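PDB 2ZZR: unsaturated glucuronyl hydrolase from Streptococcus agalactiae, which hydrolyses unsaturated chondroitin, hyaluronan and heparin disaccharides, releasing an unsaturated uronic acid by cleaving (1->3) and (1->4) glycosidic bonds. Local coordinates for residues Gly247-Ile252 with Ala308-Gly313; Gly254-Tyr259 with Ile269-Met274; Arg302-Thr307 with Pro356-Gly361; Lys7-Glu12 with Phe278-Pro283. All blocks are in the same frame, centred on the assembly; numbering follows the deposited sequence.

Contact 1: Gly247-Ile252 with Ala308-Gly313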
loop_
_atom_site.group_PDB
_atom_site.type_symbol
_atom_site.label_atom_id
_atom_site.label_comp_id
_atom_site.label_asym_id
_atom_site.label_seq_id
_atom_site.Cartn_x
_atom_site.Cartn_y
_atom_site.Cartn_z
ATOM N N GLY A 247 -0.124 1.741 9.197
ATOM C CA GLY A 247 -1.209 0.792 9.440
ATOM C C GLY A 247 -2.562 1.396 9.113
ATOM O O GLY A 247 -3.404 0.747 8.489
ATOM N N GLN A 248 -2.754 2.644 9.533
ATOM C CA GLN A 248 -3.958 3.407 9.212
ATOM C C GLN A 248 -4.111 3.525 7.692
ATOM O O GLN A 248 -5.199 3.311 7.153
ATOM C CB GLN A 248 -3.904 4.791 9.871
ATOM C CG GLN A 248 -5.244 5.525 9.954
ATOM C CD GLN A 248 -6.272 4.840 10.870
ATOM O OE1 GLN A 248 -7.478 5.063 10.734
ATOM N NE2 GLN A 248 -5.799 4.029 11.806
ATOM N N ALA A 249 -3.011 3.847 7.014
ATOM C CA ALA A 249 -3.006 3.985 5.554
ATOM C C ALA A 249 -3.298 2.682 4.809
ATOM O O ALA A 249 -3.956 2.707 3.772
ATOM C CB ALA A 249 -1.695 4.592 5.074
ATOM N N TRP A 250 -2.824 1.548 5.327
ATOM C CA TRP A 250 -3.157 0.261 4.711
ATOM C C TRP A 250 -4.671 0.049 4.703
ATOM O O TRP A 250 -5.213 -0.501 3.753
ATOM C CB TRP A 250 -2.495 -0.912 5.437
ATOM C CG TRP A 250 -0.989 -1.027 5.319
ATOM C CD1 TRP A 250 -0.122 -1.332 6.332
ATOM C CD2 TRP A 250 -0.179 -0.870 4.133
ATOM N NE1 TRP A 250 1.169 -1.368 5.862
ATOM C CE2 TRP A 250 1.165 -1.089 4.518
ATOM C CE3 TRP A 250 -0.456 -0.554 2.793
ATOM C CZ2 TRP A 250 2.238 -1.008 3.609
ATOM C CZ3 TRP A 250 0.614 -0.477 1.882
ATOM C CH2 TRP A 250 1.945 -0.701 2.301
ATOM N N GLY A 251 -5.344 0.484 5.770
ATOM C CA GLY A 251 -6.802 0.440 5.828
ATOM C C GLY A 251 -7.428 1.384 4.811
ATOM O O GLY A 251 -8.327 0.991 4.058
ATOM N N ILE A 252 -6.927 2.618 4.771
ATOM C CA ILE A 252 -7.447 3.655 3.868
ATOM C C ILE A 252 -7.393 3.235 2.403
ATOM O O ILE A 252 -8.307 3.553 1.643
ATOM C CB ILE A 252 -6.745 5.022 4.091
ATOM C CG1 ILE A 252 -7.104 5.558 5.481
ATOM C CG2 ILE A 252 -7.152 6.050 3.023
ATOM C CD1 ILE A 252 -6.164 6.646 5.978
ATOM N N ALA A 308 1.579 8.882 1.167
ATOM C CA ALA A 308 1.470 8.473 -0.238
ATOM C C ALA A 308 0.398 7.394 -0.427
ATOM O O ALA A 308 -0.434 7.481 -1.335
ATOM C CB ALA A 308 2.804 7.982 -0.763
ATOM N N THR A 309 0.413 6.400 0.457
ATOM C CA THR A 309 -0.555 5.295 0.432
ATOM C C THR A 309 -1.991 5.798 0.656
ATOM O O THR A 309 -2.920 5.385 -0.055
ATOM C CB THR A 309 -0.159 4.219 1.477
ATOM O OG1 THR A 309 1.186 3.800 1.210
ATOM C CG2 THR A 309 -1.068 2.997 1.402
ATOM N N ALA A 310 -2.162 6.705 1.615
ATOM C CA ALA A 310 -3.476 7.302 1.890
ATOM C C ALA A 310 -4.010 8.110 0.702
ATOM O O ALA A 310 -5.216 8.093 0.423
ATOM C CB ALA A 310 -3.432 8.166 3.153
ATOM N N VAL A 311 -3.118 8.813 0.006
ATOM C CA VAL A 311 -3.524 9.559 -1.189
ATOM C C VAL A 311 -4.121 8.603 -2.228
ATOM O O VAL A 311 -5.201 8.871 -2.765
ATOM C CB VAL A 311 -2.373 10.412 -1.785
ATOM C CG1 VAL A 311 -2.737 10.895 -3.201
ATOM C CG2 VAL A 311 -2.074 11.616 -0.884
ATOM N N CYS A 312 -3.433 7.494 -2.502
ATOM C CA CYS A 312 -3.942 6.481 -3.446
ATOM C C CYS A 312 -5.312 5.958 -3.021
ATOM O O CYS A 312 -6.216 5.816 -3.859
ATOM C CB CYS A 312 -2.954 5.319 -3.598
ATOM S SG CYS A 312 -1.387 5.808 -4.345
ATOM N N GLY A 313 -5.459 5.693 -1.719
ATOM C CA GLY A 313 -6.719 5.185 -1.161
ATOM C C GLY A 313 -7.874 6.159 -1.319
ATOM O O GLY A 313 -8.981 5.771 -1.696
#
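Thr309 on helix 304-318 leans against Ala249 and Trp250 on helix 245-262, two helices of the (alpha/alpha)6 barrel of glycoside hydrolase family 88 that run the same way, as inner barrel helices do. Their segment axes come within 8.0 Å and cross at only 17°, an approach made possible by small residues: Ala249 sits level with Ala310, and Ile252 with Gly313.

Thr309 can be followed from its root outward. Its CB lies 3.9 Å from Ala249 CB. With chi1 at -56° OG1 lies beside the backbone N, which puts the methyl CG2 anti to N, in the gap between the helices, where it stands 3.7 Å from Ala249 O. The same methyl reaches the six-membered ring of Trp250, 3.9 Å from CE3, approaching it obliquely. The hydroxyl OG1 is bonded to Ser305 O, one turn back in its own helix, so the polar branch is satisfied although the residue is buried.

Trp250 probably binds substrate. Its ring also meets Phe117, Tyr381 and Asp174, the likely proton donor, so the Thr309 methyl forms part of the packing behind a residue of the active-site pocket.

One turn further along, Ile252 takes over from Ala249. Its CD1 is 4.2 Å from Ala310 CB, while its CG2 branch rests 3.8 Å from Ala310 O. At the end of the contact backbone meets backbone directly, with Ile252 O 3.6 Å from Gly313 CA.

Contact 2: Gly254-Tyr259 with Ile269-Met274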
loop_
_atom_site.group_PDB
_atom_site.type_symbol
_atom_site.label_atom_id
_atom_site.label_comp_id
_atom_site.label_asym_id
_atom_site.label_seq_id
_atom_site.Cartn_x
_atom_site.Cartn_y
_atom_site.Cartn_z
ATOM N N GLY A 254 -6.582 -0.260 1.414
ATOM C CA GLY A 254 -7.089 -1.628 1.309
ATOM C C GLY A 254 -8.608 -1.721 1.235
ATOM O O GLY A 254 -9.147 -2.592 0.548
ATOM N N ILE A 255 -9.298 -0.829 1.945
ATOM C CA ILE A 255 -10.763 -0.852 1.960
ATOM C C ILE A 255 -11.369 -0.539 0.573
ATOM O O ILE A 255 -12.114 -1.361 0.048
ATOM C CB ILE A 255 -11.377 0.043 3.079
ATOM C CG1 ILE A 255 -11.050 -0.532 4.463
ATOM C CG2 ILE A 255 -12.898 0.162 2.883
ATOM C CD1 ILE A 255 -11.340 0.428 5.623
ATOM N N PRO A 256 -11.056 0.639 -0.019
ATOM C CA PRO A 256 -11.623 0.900 -1.359
ATOM C C PRO A 256 -11.201 -0.120 -2.425
ATOM O O PRO A 256 -12.005 -0.446 -3.309
ATOM C CB PRO A 256 -11.133 2.318 -1.697
ATOM C CG PRO A 256 -9.977 2.566 -0.780
ATOM C CD PRO A 256 -10.282 1.792 0.475
ATOM N N LEU A 257 -9.975 -0.636 -2.336
ATOM C CA LEU A 257 -9.539 -1.666 -3.283
ATOM C C LEU A 257 -10.458 -2.890 -3.217
ATOM O O LEU A 257 -10.916 -3.392 -4.245
ATOM C CB LEU A 257 -8.081 -2.068 -3.034
ATOM C CG LEU A 257 -7.014 -1.071 -3.481
ATOM C CD1 LEU A 257 -5.647 -1.549 -3.028
ATOM C CD2 LEU A 257 -7.029 -0.889 -5.001
ATOM N N SER A 258 -10.760 -3.342 -2.002
ATOM C CA SER A 258 -11.677 -4.468 -1.813
ATOM C C SER A 258 -13.113 -4.118 -2.183
ATOM O O SER A 258 -13.852 -4.965 -2.706
ATOM C CB SER A 258 -11.616 -4.964 -0.372
ATOM O OG SER A 258 -10.302 -5.376 -0.065
ATOM N N TYR A 259 -13.501 -2.876 -1.916
ATOM C CA TYR A 259 -14.845 -2.400 -2.265
ATOM C C TYR A 259 -15.133 -2.568 -3.763
ATOM O O TYR A 259 -16.254 -2.920 -4.147
ATOM C CB TYR A 259 -15.047 -0.944 -1.839
ATOM C CG TYR A 259 -16.374 -0.382 -2.306
ATOM C CD1 TYR A 259 -17.544 -0.607 -1.583
ATOM C CD2 TYR A 259 -16.460 0.353 -3.491
ATOM C CE1 TYR A 259 -18.767 -0.094 -2.022
ATOM C CE2 TYR A 259 -17.675 0.859 -3.939
ATOM C CZ TYR A 259 -18.824 0.628 -3.205
ATOM O OH TYR A 259 -20.028 1.128 -3.656
ATOM N N ILE A 269 -18.459 3.262 4.596
ATOM C CA ILE A 269 -18.537 3.819 5.952
ATOM C C ILE A 269 -17.240 3.548 6.733
ATOM O O ILE A 269 -16.718 4.444 7.412
ATOM C CB ILE A 269 -19.797 3.317 6.711
ATOM C CG1 ILE A 269 -21.084 3.802 6.015
ATOM C CG2 ILE A 269 -19.778 3.767 8.175
ATOM C CD1 ILE A 269 -21.139 5.289 5.695
ATOM N N LEU A 270 -16.709 2.337 6.598
ATOM C CA LEU A 270 -15.441 1.984 7.237
ATOM C C LEU A 270 -14.305 2.871 6.722
ATOM O O LEU A 270 -13.465 3.335 7.503
ATOM C CB LEU A 270 -15.126 0.506 7.026
ATOM C CG LEU A 270 -14.124 -0.101 8.015
ATOM C CD1 LEU A 270 -14.685 -0.094 9.449
ATOM C CD2 LEU A 270 -13.758 -1.497 7.590
ATOM N N PHE A 271 -14.295 3.114 5.409
ATOM C CA PHE A 271 -13.360 4.069 4.809
ATOM C C PHE A 271 -13.478 5.454 5.420
ATOM O O PHE A 271 -12.470 6.079 5.743
ATOM C CB PHE A 271 -13.566 4.178 3.290
ATOM C CG PHE A 271 -12.846 5.357 2.662
ATOM C CD1 PHE A 271 -11.554 5.214 2.163
ATOM C CD2 PHE A 271 -13.470 6.609 2.565
ATOM C CE1 PHE A 271 -10.883 6.302 1.572
ATOM C CE2 PHE A 271 -12.810 7.704 1.985
ATOM C CZ PHE A 271 -11.512 7.547 1.488
ATOM N N LYS A 272 -14.707 5.949 5.553
ATOM C CA LYS A 272 -14.923 7.290 6.079
ATOM C C LYS A 272 -14.352 7.382 7.500
ATOM O O LYS A 272 -13.672 8.350 7.839
ATOM C CB LYS A 272 -16.415 7.651 6.029
ATOM C CG LYS A 272 -16.900 8.033 4.606
ATOM C CD LYS A 272 -18.415 7.800 4.388
ATOM C CE LYS A 272 -19.307 8.705 5.241
ATOM N NZ LYS A 272 -19.251 10.151 4.897
ATOM N N GLY A 273 -14.591 6.351 8.301
ATOM C CA GLY A 273 -14.072 6.308 9.674
ATOM C C GLY A 273 -12.554 6.380 9.718
ATOM O O GLY A 273 -11.981 7.252 10.387
ATOM N N MET A 274 -11.900 5.475 8.991
ATOM C CA MET A 274 -10.433 5.389 9.015
ATOM C C MET A 274 -9.763 6.612 8.402
ATOM O O MET A 274 -8.733 7.076 8.895
ATOM C CB MET A 274 -9.939 4.114 8.322
ATOM C CG MET A 274 -10.425 2.817 8.964
ATOM S SD MET A 274 -9.422 1.388 8.528
ATOM C CE MET A 274 -7.924 1.693 9.476
#
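Ile255 and Phe271 mark the level at which two antiparallel helix segments face each other, their CA atoms 6.3 Å apart. The segment axes approach to 9.6 Å with an angle of 166°; the parent helices, 245-262 and 265-280, follow one another through a very short turn and form one helical hairpin of the barrel. Helix 245-262 is kinked at Pro256, whose N has no hydrogen to give to the turn before.

Ile255 carries most of the packing. Its longer branch is extended (chi2 167°) and drives CD1 between Leu270 and Met274: CD1 lies 3.7 Å from Leu270 CD2, the two side chains crossing at about a right angle, and 3.6 Å from Met274 SD. The shorter branch, CG2, rests 4.1 Å from Phe271 CB. Next to it the Pro256 ring puts CD 4.0 Å from Phe271 CD1. That phenyl ring also meets Tyr331 edge-to-face and touches Met317, which ties the hairpin to helices 328-346 and 304-318.

No hydrogen bond passes between the segments. What holds them against each other is therefore apolar burial and fit, with a branched aliphatic chain slotted among a leucine, a thioether and the root of a phenylalanine.

Contact 3: Arg302-Thr307 with Pro356-Gly361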
loop_
_atom_site.group_PDB
_atom_site.type_symbol
_atom_site.label_atom_id
_atom_site.label_comp_id
_atom_site.label_asym_id
_atom_site.label_seq_id
_atom_site.Cartn_x
_atom_site.Cartn_y
_atom_site.Cartn_z
ATOM N N ARG A 302 8.798 12.105 9.960
ATOM C CA ARG A 302 7.564 11.827 9.231
ATOM C C ARG A 302 7.616 10.410 8.698
ATOM O O ARG A 302 8.682 9.787 8.668
ATOM C CB ARG A 302 7.398 12.796 8.053
ATOM C CG ARG A 302 7.541 14.274 8.394
ATOM C CD ARG A 302 6.651 14.680 9.562
ATOM N NE ARG A 302 6.736 16.111 9.832
ATOM C CZ ARG A 302 5.921 17.031 9.318
ATOM N NH1 ARG A 302 4.935 16.683 8.495
ATOM N NH2 ARG A 302 6.092 18.308 9.632
ATOM N N ASP A 303 6.456 9.883 8.308
ATOM C CA ASP A 303 6.431 8.725 7.435
ATOM C C ASP A 303 5.645 9.093 6.186
ATOM O O ASP A 303 4.422 8.935 6.141
ATOM C CB ASP A 303 5.837 7.482 8.093
ATOM C CG ASP A 303 5.826 6.281 7.148
ATOM O OD1 ASP A 303 5.004 5.370 7.350
ATOM O OD2 ASP A 303 6.628 6.270 6.182
ATOM N N THR A 304 6.368 9.572 5.177
ATOM C CA THR A 304 5.761 9.987 3.914
ATOM C C THR A 304 5.090 8.817 3.196
ATOM O O THR A 304 4.136 9.027 2.443
ATOM C CB THR A 304 6.790 10.628 2.974
ATOM O OG1 THR A 304 7.918 9.756 2.838
ATOM C CG2 THR A 304 7.254 11.971 3.520
ATOM N N SER A 305 5.572 7.592 3.424
ATOM C CA SER A 305 4.988 6.425 2.743
ATOM C C SER A 305 3.534 6.203 3.161
ATOM O O SER A 305 2.727 5.742 2.362
ATOM C CB SER A 305 5.820 5.149 2.938
ATOM O OG SER A 305 5.693 4.610 4.247
ATOM N N ALA A 306 3.215 6.542 4.411
ATOM C CA ALA A 306 1.844 6.433 4.916
ATOM C C ALA A 306 0.947 7.427 4.190
ATOM O O ALA A 306 -0.176 7.105 3.804
ATOM C CB ALA A 306 1.806 6.681 6.419
ATOM N N THR A 307 1.465 8.636 3.989
ATOM C CA THR A 307 0.717 9.692 3.321
ATOM C C THR A 307 0.530 9.379 1.824
ATOM O O THR A 307 -0.573 9.551 1.288
ATOM C CB THR A 307 1.363 11.076 3.593
ATOM O OG1 THR A 307 1.266 11.356 5.000
ATOM C CG2 THR A 307 0.640 12.186 2.831
ATOM N N PRO A 356 16.156 7.812 -3.372
ATOM C CA PRO A 356 14.762 7.421 -3.539
ATOM C C PRO A 356 13.970 8.515 -4.258
ATOM O O PRO A 356 14.485 9.612 -4.468
ATOM C CB PRO A 356 14.274 7.288 -2.097
ATOM C CG PRO A 356 15.046 8.321 -1.356
ATOM C CD PRO A 356 16.387 8.453 -2.064
ATOM N N LEU A 357 12.731 8.216 -4.631
ATOM C CA LEU A 357 11.856 9.224 -5.220
ATOM C C LEU A 357 11.337 10.173 -4.150
ATOM O O LEU A 357 11.120 11.364 -4.404
ATOM C CB LEU A 357 10.678 8.552 -5.938
ATOM C CG LEU A 357 10.970 7.489 -6.999
ATOM C CD1 LEU A 357 9.685 7.072 -7.675
ATOM C CD2 LEU A 357 11.986 8.008 -8.034
ATOM N N LEU A 358 11.151 9.627 -2.949
ATOM C CA LEU A 358 10.485 10.306 -1.850
ATOM C C LEU A 358 11.294 10.114 -0.567
ATOM O O LEU A 358 11.691 8.997 -0.241
ATOM C CB LEU A 358 9.068 9.728 -1.681
ATOM C CG LEU A 358 8.092 10.333 -0.663
ATOM C CD1 LEU A 358 7.614 11.720 -1.071
ATOM C CD2 LEU A 358 6.893 9.401 -0.464
ATOM N N LEU A 359 11.531 11.210 0.147
ATOM C CA LEU A 359 12.316 11.181 1.377
ATOM C C LEU A 359 11.427 11.108 2.616
ATOM O O LEU A 359 10.209 11.237 2.522
ATOM C CB LEU A 359 13.220 12.417 1.453
ATOM C CG LEU A 359 14.234 12.649 0.323
ATOM C CD1 LEU A 359 14.830 14.055 0.404
ATOM C CD2 LEU A 359 15.330 11.600 0.331
ATOM N N HIS A 360 12.056 10.887 3.770
ATOM C CA HIS A 360 11.417 10.992 5.083
ATOM C C HIS A 360 10.287 9.990 5.344
ATOM O O HIS A 360 9.183 10.366 5.739
ATOM C CB HIS A 360 10.986 12.441 5.379
ATOM C CG HIS A 360 12.061 13.451 5.114
ATOM N ND1 HIS A 360 13.212 13.525 5.871
ATOM C CD2 HIS A 360 12.165 14.418 4.172
ATOM C CE1 HIS A 360 13.978 14.498 5.409
ATOM N NE2 HIS A 360 13.366 15.056 4.377
ATOM N N GLY A 361 10.587 8.715 5.109
ATOM C CA GLY A 361 9.722 7.618 5.537
ATOM C C GLY A 361 10.276 6.990 6.804
ATOM O O GLY A 361 11.397 7.305 7.222
#
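Thr304, the first residue of helix 304-318, is bound through both backbone and side chain to the loop Leu358-His360, at an N-capped helix start in this alpha-helical barrel. Two hydrogen bonds do the joining. Thr304 N gives to His360 O at 3.0 Å, nearly straight at 162°. Thr304 OG1 gives to Leu359 O at 2.7 Å, coming from above the carbonyl plane; chi1 of 52° swings the hydroxyl between the backbone N and carbonyl carbon, facing the loop. Successive loop carbonyls thus serve one residue; His360 has a positive phi (64°), consistent with the turn that presents both to Thr304.

The cap itself is Asp303. Its OD2 accepts from Ser305 OG at 2.7 Å on the syn side and, more weakly, from Ser305 N; Val362 N also donates to it. OD1 forms a salt bridge with Arg246, a probable substrate-binding residue, which probably makes this helix start second shell to the substrate site.

Apolar and close-packing contacts fill in the rest. Leu358 CD2 lies 3.7 Å from Thr304 CB, and the Thr304 methyl CG2 is pressed 3.2 Å from Leu359 O, a tight fit. Arg302 O and His360 O, both acceptors, come close without bonding; the Arg302 guanidinium turns elsewhere, to Asp285. Where the loop gives way to strand 361-362, Gly361 CA lies 3.4 Å from Asp303 OD2.

Contact 4: Lys7-Glu12 with Phe278-Pro283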
loop_
_atom_site.group_PDB
_atom_site.type_symbol
_atom_site.label_atom_id
_atom_site.label_comp_id
_atom_site.label_asym_id
_atom_site.label_seq_id
_atom_site.Cartn_x
_atom_site.Cartn_y
_atom_site.Cartn_z
ATOM N N LYS A 7 -16.620 4.557 15.194
ATOM C CA LYS A 7 -16.828 5.983 15.339
ATOM C C LYS A 7 -16.339 6.673 14.079
ATOM O O LYS A 7 -15.208 6.455 13.635
ATOM C CB LYS A 7 -16.119 6.544 16.576
ATOM C CG LYS A 7 -16.293 8.060 16.753
ATOM C CD LYS A 7 -15.940 8.538 18.166
ATOM C CE LYS A 7 -14.515 8.153 18.540
ATOM N NZ LYS A 7 -14.182 8.504 19.944
ATOM N N VAL A 8 -17.214 7.480 13.493
ATOM C CA VAL A 8 -16.846 8.295 12.348
ATOM C C VAL A 8 -16.674 9.731 12.824
ATOM O O VAL A 8 -17.652 10.455 13.033
ATOM C CB VAL A 8 -17.894 8.192 11.207
ATOM C CG1 VAL A 8 -17.478 9.033 10.004
ATOM C CG2 VAL A 8 -18.083 6.740 10.791
ATOM N N GLU A 9 -15.418 10.129 13.019
ATOM C CA GLU A 9 -15.086 11.500 13.384
ATOM C C GLU A 9 -15.450 12.437 12.249
ATOM O O GLU A 9 -15.237 12.112 11.082
ATOM C CB GLU A 9 -13.586 11.635 13.674
ATOM C CG GLU A 9 -13.101 10.786 14.846
ATOM C CD GLU A 9 -11.608 10.916 15.138
ATOM O OE1 GLU A 9 -10.876 11.585 14.375
ATOM O OE2 GLU A 9 -11.173 10.340 16.161
ATOM N N SER A 10 -15.992 13.605 12.571
ATOM C CA SER A 10 -16.129 14.624 11.538
ATOM C C SER A 10 -14.722 15.090 11.142
ATOM O O SER A 10 -13.795 15.068 11.968
ATOM C CB SER A 10 -16.977 15.799 12.018
ATOM O OG SER A 10 -16.305 16.506 13.037
ATOM N N ILE A 11 -14.551 15.468 9.879
ATOM C CA ILE A 11 -13.290 16.062 9.447
ATOM C C ILE A 11 -13.190 17.438 10.089
ATOM O O ILE A 11 -13.875 18.389 9.696
ATOM C CB ILE A 11 -13.152 16.147 7.922
ATOM C CG1 ILE A 11 -13.257 14.744 7.314
ATOM C CG2 ILE A 11 -11.829 16.832 7.554
ATOM C CD1 ILE A 11 -13.432 14.727 5.788
ATOM N N GLU A 12 -12.342 17.509 11.107
ATOM C CA GLU A 12 -12.254 18.687 11.952
ATOM C C GLU A 12 -11.595 19.824 11.176
ATOM O O GLU A 12 -10.635 19.606 10.437
ATOM C CB GLU A 12 -11.543 18.330 13.276
ATOM C CG GLU A 12 -12.349 17.298 14.125
ATOM C CD GLU A 12 -11.586 16.693 15.317
ATOM O OE1 GLU A 12 -12.209 15.895 16.070
ATOM O OE2 GLU A 12 -10.379 16.998 15.499
ATOM N N PHE A 278 -7.387 9.584 10.187
ATOM C CA PHE A 278 -6.078 9.907 9.635
ATOM C C PHE A 278 -5.981 11.408 9.379
ATOM O O PHE A 278 -5.050 12.060 9.855
ATOM C CB PHE A 278 -5.867 9.092 8.348
ATOM C CG PHE A 278 -4.465 9.141 7.788
ATOM C CD1 PHE A 278 -3.493 8.238 8.217
ATOM C CD2 PHE A 278 -4.138 10.046 6.781
ATOM C CE1 PHE A 278 -2.197 8.263 7.680
ATOM C CE2 PHE A 278 -2.844 10.077 6.236
ATOM C CZ PHE A 278 -1.877 9.181 6.687
ATOM N N LEU A 279 -6.967 11.961 8.665
ATOM C CA LEU A 279 -6.955 13.379 8.315
ATOM C C LEU A 279 -6.862 14.264 9.553
ATOM O O LEU A 279 -6.118 15.244 9.556
ATOM C CB LEU A 279 -8.190 13.755 7.493
ATOM C CG LEU A 279 -8.303 13.116 6.101
ATOM C CD1 LEU A 279 -9.620 13.538 5.446
ATOM C CD2 LEU A 279 -7.103 13.457 5.212
ATOM N N ASN A 280 -7.606 13.897 10.597
ATOM C CA ASN A 280 -7.663 14.683 11.836
ATOM C C ASN A 280 -6.349 14.702 12.610
ATOM O O ASN A 280 -6.138 15.565 13.473
ATOM C CB ASN A 280 -8.797 14.185 12.732
ATOM C CG ASN A 280 -10.161 14.623 12.235
ATOM O OD1 ASN A 280 -10.269 15.534 11.420
ATOM N ND2 ASN A 280 -11.207 13.981 12.733
ATOM N N ARG A 281 -5.470 13.757 12.291
ATOM C CA ARG A 281 -4.193 13.640 12.986
ATOM C C ARG A 281 -2.986 14.036 12.134
ATOM O O ARG A 281 -1.837 13.845 12.538
ATOM C CB ARG A 281 -4.053 12.246 13.590
ATOM C CG ARG A 281 -4.977 12.051 14.783
ATOM C CD ARG A 281 -5.280 10.595 15.074
ATOM N NE ARG A 281 -6.261 10.465 16.159
ATOM C CZ ARG A 281 -7.575 10.662 16.028
ATOM N NH1 ARG A 281 -8.101 10.996 14.852
ATOM N NH2 ARG A 281 -8.374 10.513 17.081
ATOM N N LEU A 282 -3.262 14.614 10.963
ATOM C CA LEU A 282 -2.226 15.195 10.109
ATOM C C LEU A 282 -1.747 16.536 10.662
ATOM O O LEU A 282 -2.554 17.311 11.182
ATOM C CB LEU A 282 -2.741 15.396 8.677
ATOM C CG LEU A 282 -3.044 14.146 7.843
ATOM C CD1 LEU A 282 -3.570 14.560 6.482
ATOM C CD2 LEU A 282 -1.820 13.247 7.693
ATOM N N PRO A 283 -0.436 16.821 10.543
ATOM C CA PRO A 283 0.108 18.113 10.977
ATOM C C PRO A 283 -0.130 19.223 9.955
ATOM O O PRO A 283 -0.833 19.013 8.963
ATOM C CB PRO A 283 1.605 17.824 11.090
ATOM C CG PRO A 283 1.846 16.839 10.003
ATOM C CD PRO A 283 0.623 15.943 10.008
HETATM O O HOH W 1 -8.854 17.659 9.894
#
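An N-terminal arm crosses the C-terminal part of helix 265-280 here, and Asn280 meets it through both ends of its amide. Asn280 ND2 spends one hydrogen on Glu9 OE1 at 2.9 Å and the other on Ser10 O, also at 2.9 Å, each partner near the amide plane. On the other side Asn280 OD1 receives Glu12 N at 2.9 Å, and a water bridges this same oxygen to Glu12 O. With three protein bonds and a water, the amide can hardly rotate, and it reads the backbone of the arm much as a neighbouring strand would.

Glu9 is shared. Its extended chain brings the carboxylate to the edge of the Arg281 guanidinium, which grips it end-on: NH1 to OE1 at 2.9 Å and NH2 to OE2 at 3.0 Å, both on syn lone pairs, the two planes 27° apart. Glu9 OE1 therefore takes two donors, with Asn280 on its anti side. Arg281 in turn is backed by Tyr277, through a bond to its carbonyl and a cation-pi contact with its ring. Glu12 lays its carboxylate over the Asn280 amide, the planes stacked 17° apart, and its OE1 is also bonded to a glycerol, probably from the crystallisation liquor.

Beneath this polar layer, Ile11 CD1 and Leu279 CD1 meet at 4.0 Å. Both side chains reach Tyr331 of helix 328-346, while Arg16 of helix 15-18 bonds to the carbonyls of Leu279 and Leu282, closing the arm over the C-terminal part of helix 265-280.

Along the chain the first arm of contact 4 comes first, then helix 245-262, which serves contacts 1 and 2, helix 265-280, shared by contacts 2 and 4, helix 304-318, shared by contacts 3 and 1, and finally the loop 356-361. Contact 1 is the most central, its centre about 6 Å from that of the chain and about 10, 13 and 14 Å from the centres of contacts 2, 3 and 4. Contacts 1 and 4 each touch all the others. Contacts 2 and 3, centres about 22 Å apart, do not meet. Phe278 packs on residues of contacts 1 and 3. The hairpin and inner helices thus connect the probable substrate site to the outer N-terminal arm.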